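Local coordinates for protein Nadp(h)-dependent ketose reductase (Bemisia argentifolii, PDB 1E3J) that probably catalyses the NADP(H)-dependent interconversion of fructose and sorbitol, as a zinc-containing ketose reductase of the alcohol dehydrogenase family, at residues G192-C197 and G212-L217; L168-L173 and L240-I245. All coordinates share one frame; numbering follows the deposited sequence.

How the contacts relate
Both contacts are parallel strand pairs of one six-stranded Rossmann sheet, with centres about 9 Å apart. Contact 1 joins strand 194-199 to 215-218, one of the two outermost strands within this chain, and is only partly buried; contact 2 joins the interior strands 171-175 and 243-246 and is mostly buried. They meet where strands 171-175 and 194-199 are neighbours: Phe194 O lies 2.8 Å from Val172 N, a probable hydrogen bond. Each ladder begins with a side-chain oxygen accepting a backbone N-H, but the chemistry follows position. At the edge it is a carboxylate, Asp214, beneath an exposed ring; further in it is a neutral amide, Asn242, beside threonine and proline.

Contact 1: G192-C197 and G212-L217; sequences GAFVVC and GADVTL
The ring of Phe194 lies over the side chain of Asp214 like a lid: Asp214 CB sits 3.9 Å from the ring centroid, over the face but offset toward the rim, a CH-pi contact. The carboxylate is stacked under the same ring, the two planes only 7° apart. Phe194 reaches this place because its CG is anti to the backbone N (chi1 176°), and its leading corner, CZ, then abuts Val215 CG2 at 3.8 Å. Beneath the lid, Asp214 OD2 takes the N-H of Val195 on its anti side, at 2.9 Å and nearly straight (171°). The same oxygen forms a salt bridge with Lys189, which should help hold the carboxylate in place.

These contacts open a parallel ladder within a beta-alpha-beta unit of the Rossmann fold, in which helix 202-210 connects strand 194-199 to the edge strand 215-218. Val195 O is gripped by two successive amides, Asp214 N at 2.8 Å and Val215 N at 3.2 Å; Cys197 N then bonds to Val215 O, and Leu217 N to Cys197 O. On the side of the sheet bearing Val196 and Val215, the two valines lie side by side and point the same way. Val196 fits between two neighbours, its CG2 against Val215 CB at 3.9 Å and its CG1 toward Leu217 CD1 at 4.3 Å. On the other side Cys197 CB meets Ala213 CB at 4.1 Å, while helix 202-210 packs on Cys197 through Leu205 and Ala208, and Val185 of helix 179-190 touches both Val195 and Ala213.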
ATOM      1  N   GLY A 192      18.057   5.786   5.111  1.00 34.93           N
ATOM      2  CA  GLY A 192      17.839   6.231   6.464  1.00 34.75           C
ATOM      3  C   GLY A 192      17.802   5.134   7.502  1.00 36.87           C
ATOM      4  O   GLY A 192      17.508   5.396   8.668  1.00 37.26           O
ATOM      5  N   ALA A 193      18.112   3.908   7.113  1.00 33.85           N
ATOM      6  CA  ALA A 193      18.059   2.821   8.093  1.00 35.64           C
ATOM      7  C   ALA A 193      19.277   2.732   8.990  1.00 35.91           C
ATOM      8  O   ALA A 193      20.344   3.303   8.708  1.00 35.32           O
ATOM      9  CB  ALA A 193      17.919   1.483   7.380  1.00 32.42           C
ATOM     10  N   PHE A 194      19.109   1.965  10.062  1.00 35.94           N
ATOM     11  CA  PHE A 194      20.215   1.649  10.961  1.00 36.42           C
ATOM     12  C   PHE A 194      20.584   0.266  10.408  1.00 36.95           C
ATOM     13  O   PHE A 194      19.700  -0.590  10.262  1.00 37.06           O
ATOM     14  CB  PHE A 194      19.724   1.505  12.386  1.00 35.87           C
ATOM     15  CG  PHE A 194      20.797   1.078  13.353  1.00 39.54           C
ATOM     16  CD1 PHE A 194      21.062  -0.278  13.559  1.00 38.97           C
ATOM     17  CD2 PHE A 194      21.524   2.041  14.087  1.00 39.66           C
ATOM     18  CE1 PHE A 194      22.042  -0.688  14.498  1.00 41.49           C
ATOM     19  CE2 PHE A 194      22.489   1.664  15.017  1.00 40.44           C
ATOM     20  CZ  PHE A 194      22.756   0.292  15.229  1.00 41.63           C
ATOM     21  N   VAL A 195      21.861   0.048  10.099  1.00 36.04           N
ATOM     22  CA  VAL A 195      22.298  -1.203   9.517  1.00 34.74           C
ATOM     23  C   VAL A 195      23.340  -2.030  10.294  1.00 38.23           C
ATOM     24  O   VAL A 195      24.340  -1.504  10.788  1.00 37.96           O
ATOM     25  CB  VAL A 195      22.883  -0.938   8.124  1.00 34.58           C
ATOM     26  CG1 VAL A 195      23.330  -2.244   7.520  1.00 33.96           C
ATOM     27  CG2 VAL A 195      21.820  -0.253   7.200  1.00 33.79           C
ATOM     28  N   VAL A 196      23.100  -3.335  10.365  1.00 38.21           N
ATOM     29  CA  VAL A 196      24.012  -4.262  10.991  1.00 39.72           C
ATOM     30  C   VAL A 196      24.413  -5.179   9.844  1.00 40.67           C
ATOM     31  O   VAL A 196      23.567  -5.634   9.089  1.00 40.23           O
ATOM     32  CB  VAL A 196      23.337  -5.137  12.061  1.00 40.51           C
ATOM     33  CG1 VAL A 196      24.302  -6.214  12.524  1.00 39.46           C
ATOM     34  CG2 VAL A 196      22.952  -4.320  13.227  1.00 42.04           C
ATOM     35  N   CYS A 197      25.701  -5.446   9.724  1.00 40.19           N
ATOM     36  CA  CYS A 197      26.192  -6.285   8.673  1.00 42.89           C
ATOM     37  C   CYS A 197      26.998  -7.418   9.259  1.00 45.31           C
ATOM     38  O   CYS A 197      27.905  -7.199  10.052  1.00 47.92           O
ATOM     39  CB  CYS A 197      27.051  -5.489   7.722  1.00 41.02           C
ATOM     40  SG  CYS A 197      27.527  -6.504   6.323  1.00 42.90           S
ATOM     41  N   GLY A 212      29.114   2.360   5.650  1.00 41.21           N
ATOM     42  CA  GLY A 212      28.192   2.993   6.571  1.00 40.15           C
ATOM     43  C   GLY A 212      27.505   2.060   7.543  1.00 39.26           C
ATOM     44  O   GLY A 212      26.692   2.506   8.343  1.00 37.17           O
ATOM     45  N   ALA A 213      27.795   0.767   7.469  1.00 38.34           N
ATOM     46  CA  ALA A 213      27.179  -0.147   8.422  1.00 40.07           C
ATOM     47  C   ALA A 213      27.438   0.391   9.864  1.00 42.64           C
ATOM     48  O   ALA A 213      28.553   0.798  10.191  1.00 41.02           O
ATOM     49  CB  ALA A 213      27.770  -1.534   8.248  1.00 36.26           C
ATOM     50  N   ASP A 214      26.411   0.411  10.709  1.00 43.92           N
ATOM     51  CA  ASP A 214      26.551   0.911  12.075  1.00 44.52           C
ATOM     52  C   ASP A 214      27.183  -0.127  12.995  1.00 46.95           C
ATOM     53  O   ASP A 214      27.854   0.218  13.972  1.00 47.36           O
ATOM     54  CB  ASP A 214      25.188   1.309  12.618  1.00 43.75           C
ATOM     55  CG  ASP A 214      24.544   2.368  11.789  1.00 45.15           C
ATOM     56  OD1 ASP A 214      24.835   3.559  12.027  1.00 48.36           O
ATOM     57  OD2 ASP A 214      23.771   2.023  10.864  1.00 44.21           O
ATOM     58  N   VAL A 215      26.951  -1.401  12.701  1.00 45.88           N
ATOM     59  CA  VAL A 215      27.529  -2.460  13.492  1.00 44.38           C
ATOM     60  C   VAL A 215      27.951  -3.560  12.525  1.00 46.56           C
ATOM     61  O   VAL A 215      27.226  -3.830  11.564  1.00 46.43           O
ATOM     62  CB  VAL A 215      26.498  -3.079  14.439  1.00 46.58           C
ATOM     63  CG1 VAL A 215      27.185  -4.127  15.303  1.00 44.32           C
ATOM     64  CG2 VAL A 215      25.808  -2.017  15.284  1.00 43.36           C
ATOM     65  N   THR A 216      29.112  -4.175  12.753  1.00 46.21           N
ATOM     66  CA  THR A 216      29.576  -5.290  11.931  1.00 48.08           C
ATOM     67  C   THR A 216      29.927  -6.464  12.864  1.00 48.39           C
ATOM     68  O   THR A 216      30.344  -6.252  13.989  1.00 48.88           O
ATOM     69  CB  THR A 216      30.833  -4.947  11.120  1.00 48.61           C
ATOM     70  OG1 THR A 216      31.891  -4.607  12.020  1.00 52.23           O
ATOM     71  CG2 THR A 216      30.573  -3.777  10.189  1.00 51.18           C
ATOM     72  N   LEU A 217      29.758  -7.694  12.399  1.00 47.42           N
ATOM     73  CA  LEU A 217      30.068  -8.851  13.226  1.00 48.21           C
ATOM     74  C   LEU A 217      30.632  -9.971  12.385  1.00 48.40           C
ATOM     75  O   LEU A 217      30.104 -10.263  11.306  1.00 47.11           O
ATOM     76  CB  LEU A 217      28.814  -9.372  13.895  1.00 48.46           C
ATOM     77  CG  LEU A 217      28.130  -8.390  14.820  1.00 50.00           C
ATOM     78  CD1 LEU A 217      26.697  -8.808  15.012  1.00 48.64           C
ATOM     79  CD2 LEU A 217      28.890  -8.333  16.141  1.00 49.79           C
TER

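Contact 2: L168-L173 and L240-I245; sequences LGTTVL and LPNVTI
Asn242 OD1 accepts the backbone N-H of Thr171 at 2.8 Å, in the plane of the amide carbonyl and almost straight (171°). This bond starts the parallel ladder between the first and fourth strands of the Rossmann sheet, 171-175 and 243-246, the central pair, where the strand order 3-2-1-4-5-6 passes from one half of the sheet to the other. Asn242 can supply the oxygen because its CG stands between the backbone N and the carbonyl carbon (chi1 52°), turning the amide toward the backbone of Thr171. Thr170 CG2 packs 3.4 Å from Asn242 OD1, the two side chains crossing at about a right angle. Thr171 O receives two weak bonds across the pair, from Asn242 N and Val243 N; further on the pairing is regular, with Leu173 N on Val243 O and Ile245 N on Leu173 O, the latter at 2.8 Å.

Around this backbone lies an apolar shell. Pro241 CB presses on Leu173 CB at 3.8 Å, and Thr244 lies alongside Leu173, its methyl CG2 3.9 Å from Leu173 CD2. On the side bearing Val172 and Val243, Val172 CG1 meets Ile245 CD1 at 3.9 Å. Farther out, Ile260 of helix 251-260 touches the side chains of both Pro241 and Leu173, Thr170 OG1 is held by the backbone N of Gln167, and Thr244 OG1 is hydrogen-bonded to OG1 of Thr261.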
ATOM      1  N   LEU A 168      13.415   5.639   7.480  1.00 34.13           N
ATOM      2  CA  LEU A 168      13.819   6.094   8.819  1.00 34.44           C
ATOM      3  C   LEU A 168      13.101   5.226   9.867  1.00 33.99           C
ATOM      4  O   LEU A 168      11.861   5.037   9.799  1.00 34.99           O
ATOM      5  CB  LEU A 168      13.399   7.533   9.080  1.00 34.83           C
ATOM      6  CG  LEU A 168      14.180   8.661   8.419  1.00 40.48           C
ATOM      7  CD1 LEU A 168      13.521   9.982   8.794  1.00 40.42           C
ATOM      8  CD2 LEU A 168      15.644   8.652   8.902  1.00 39.47           C
ATOM      9  N   GLY A 169      13.862   4.712  10.835  1.00 32.21           N
ATOM     10  CA  GLY A 169      13.277   3.894  11.880  1.00 31.74           C
ATOM     11  C   GLY A 169      13.427   2.408  11.554  1.00 35.92           C
ATOM     12  O   GLY A 169      13.143   1.549  12.402  1.00 38.50           O
ATOM     13  N   THR A 170      13.861   2.066  10.343  1.00 31.70           N
ATOM     14  CA  THR A 170      14.015   0.649  10.056  1.00 30.92           C
ATOM     15  C   THR A 170      15.383   0.168  10.547  1.00 31.50           C
ATOM     16  O   THR A 170      16.369   0.892  10.424  1.00 32.04           O
ATOM     17  CB  THR A 170      14.020   0.348   8.554  1.00 29.32           C
ATOM     18  OG1 THR A 170      12.876   0.932   7.919  1.00 34.03           O
ATOM     19  CG2 THR A 170      13.968  -1.148   8.350  1.00 28.36           C
ATOM     20  N   THR A 171      15.447  -1.040  11.081  1.00 30.85           N
ATOM     21  CA  THR A 171      16.726  -1.598  11.460  1.00 34.48           C
ATOM     22  C   THR A 171      16.919  -2.728  10.474  1.00 31.52           C
ATOM     23  O   THR A 171      16.105  -3.597  10.394  1.00 32.04           O
ATOM     24  CB  THR A 171      16.752  -2.166  12.886  1.00 36.00           C
ATOM     25  OG1 THR A 171      16.528  -1.102  13.832  1.00 38.65           O
ATOM     26  CG2 THR A 171      18.138  -2.768  13.152  1.00 37.79           C
ATOM     27  N   VAL A 172      18.021  -2.709   9.752  1.00 31.45           N
ATOM     28  CA  VAL A 172      18.287  -3.681   8.725  1.00 29.83           C
ATOM     29  C   VAL A 172      19.501  -4.520   9.039  1.00 32.87           C
ATOM     30  O   VAL A 172      20.558  -3.998   9.408  1.00 29.97           O
ATOM     31  CB  VAL A 172      18.595  -2.986   7.341  1.00 30.82           C
ATOM     32  CG1 VAL A 172      18.885  -4.055   6.297  1.00 28.30           C
ATOM     33  CG2 VAL A 172      17.404  -2.076   6.865  1.00 27.23           C
ATOM     34  N   LEU A 173      19.341  -5.823   8.858  1.00 31.80           N
ATOM     35  CA  LEU A 173      20.423  -6.744   9.051  1.00 33.11           C
ATOM     36  C   LEU A 173      20.798  -7.288   7.677  1.00 34.35           C
ATOM     37  O   LEU A 173      19.989  -7.927   6.995  1.00 35.68           O
ATOM     38  CB  LEU A 173      19.987  -7.921   9.931  1.00 35.86           C
ATOM     39  CG  LEU A 173      20.927  -9.127   9.824  1.00 36.67           C
ATOM     40  CD1 LEU A 173      22.287  -8.785  10.421  1.00 39.16           C
ATOM     41  CD2 LEU A 173      20.328 -10.301  10.538  1.00 39.31           C
ATOM     42  N   LEU A 240      15.166  -6.390  17.478  1.00 58.80           N
ATOM     43  CA  LEU A 240      15.544  -7.231  16.379  1.00 53.78           C
ATOM     44  C   LEU A 240      15.332  -6.384  15.129  1.00 49.38           C
ATOM     45  O   LEU A 240      14.502  -5.452  15.132  1.00 48.43           O
ATOM     46  CB  LEU A 240      14.623  -8.430  16.358  1.00 53.56           C
ATOM     47  CG  LEU A 240      14.710  -9.173  17.676  1.00 53.75           C
ATOM     48  CD1 LEU A 240      13.541 -10.147  17.768  1.00 55.15           C
ATOM     49  CD2 LEU A 240      16.058  -9.897  17.748  1.00 52.54           C
ATOM     50  N   PRO A 241      16.090  -6.677  14.061  1.00 43.10           N
ATOM     51  CA  PRO A 241      16.005  -5.962  12.779  1.00 40.88           C
ATOM     52  C   PRO A 241      14.619  -6.213  12.193  1.00 36.80           C
ATOM     53  O   PRO A 241      14.167  -7.335  12.240  1.00 33.94           O
ATOM     54  CB  PRO A 241      17.096  -6.624  11.940  1.00 40.97           C
ATOM     55  CG  PRO A 241      17.094  -8.027  12.444  1.00 43.51           C
ATOM     56  CD  PRO A 241      16.961  -7.856  13.954  1.00 44.24           C
ATOM     57  N   ASN A 242      13.917  -5.200  11.696  1.00 35.43           N
ATOM     58  CA  ASN A 242      12.623  -5.530  11.130  1.00 35.90           C
ATOM     59  C   ASN A 242      12.726  -5.922   9.653  1.00 35.42           C
ATOM     60  O   ASN A 242      11.743  -6.401   9.053  1.00 31.91           O
ATOM     61  CB  ASN A 242      11.570  -4.450  11.391  1.00 39.00           C
ATOM     62  CG  ASN A 242      12.004  -3.079  10.986  1.00 44.58           C
ATOM     63  OD1 ASN A 242      13.131  -2.668  11.248  1.00 45.97           O
ATOM     64  ND2 ASN A 242      11.080  -2.328  10.365  1.00 45.03           N
ATOM     65  N   VAL A 243      13.931  -5.747   9.096  1.00 32.67           N
ATOM     66  CA  VAL A 243      14.212  -6.145   7.738  1.00 31.18           C
ATOM     67  C   VAL A 243      15.566  -6.827   7.698  1.00 33.65           C
ATOM     68  O   VAL A 243      16.595  -6.263   8.102  1.00 36.28           O
ATOM     69  CB  VAL A 243      14.247  -4.961   6.768  1.00 32.27           C
ATOM     70  CG1 VAL A 243      14.740  -5.447   5.382  1.00 29.67           C
ATOM     71  CG2 VAL A 243      12.863  -4.317   6.662  1.00 25.53           C
ATOM     72  N   THR A 244      15.562  -8.068   7.247  1.00 34.50           N
ATOM     73  CA  THR A 244      16.774  -8.810   7.087  1.00 34.27           C
ATOM     74  C   THR A 244      16.949  -9.062   5.585  1.00 35.05           C
ATOM     75  O   THR A 244      16.014  -9.478   4.895  1.00 36.66           O
ATOM     76  CB  THR A 244      16.676 -10.174   7.815  1.00 38.66           C
ATOM     77  OG1 THR A 244      16.504  -9.954   9.227  1.00 41.75           O
ATOM     78  CG2 THR A 244      17.944 -10.994   7.580  1.00 34.11           C
ATOM     79  N   ILE A 245      18.152  -8.842   5.088  1.00 33.91           N
ATOM     80  CA  ILE A 245      18.444  -9.054   3.698  1.00 33.94           C
ATOM     81  C   ILE A 245      19.468 -10.148   3.594  1.00 35.50           C
ATOM     82  O   ILE A 245      20.618  -9.962   3.931  1.00 36.58           O
ATOM     83  CB  ILE A 245      18.986  -7.758   3.045  1.00 32.97           C
ATOM     84  CG1 ILE A 245      18.014  -6.610   3.319  1.00 30.98           C
ATOM     85  CG2 ILE A 245      19.137  -7.945   1.511  1.00 30.82           C
ATOM     86  CD1 ILE A 245      18.393  -5.328   2.650  1.00 29.10           C
TER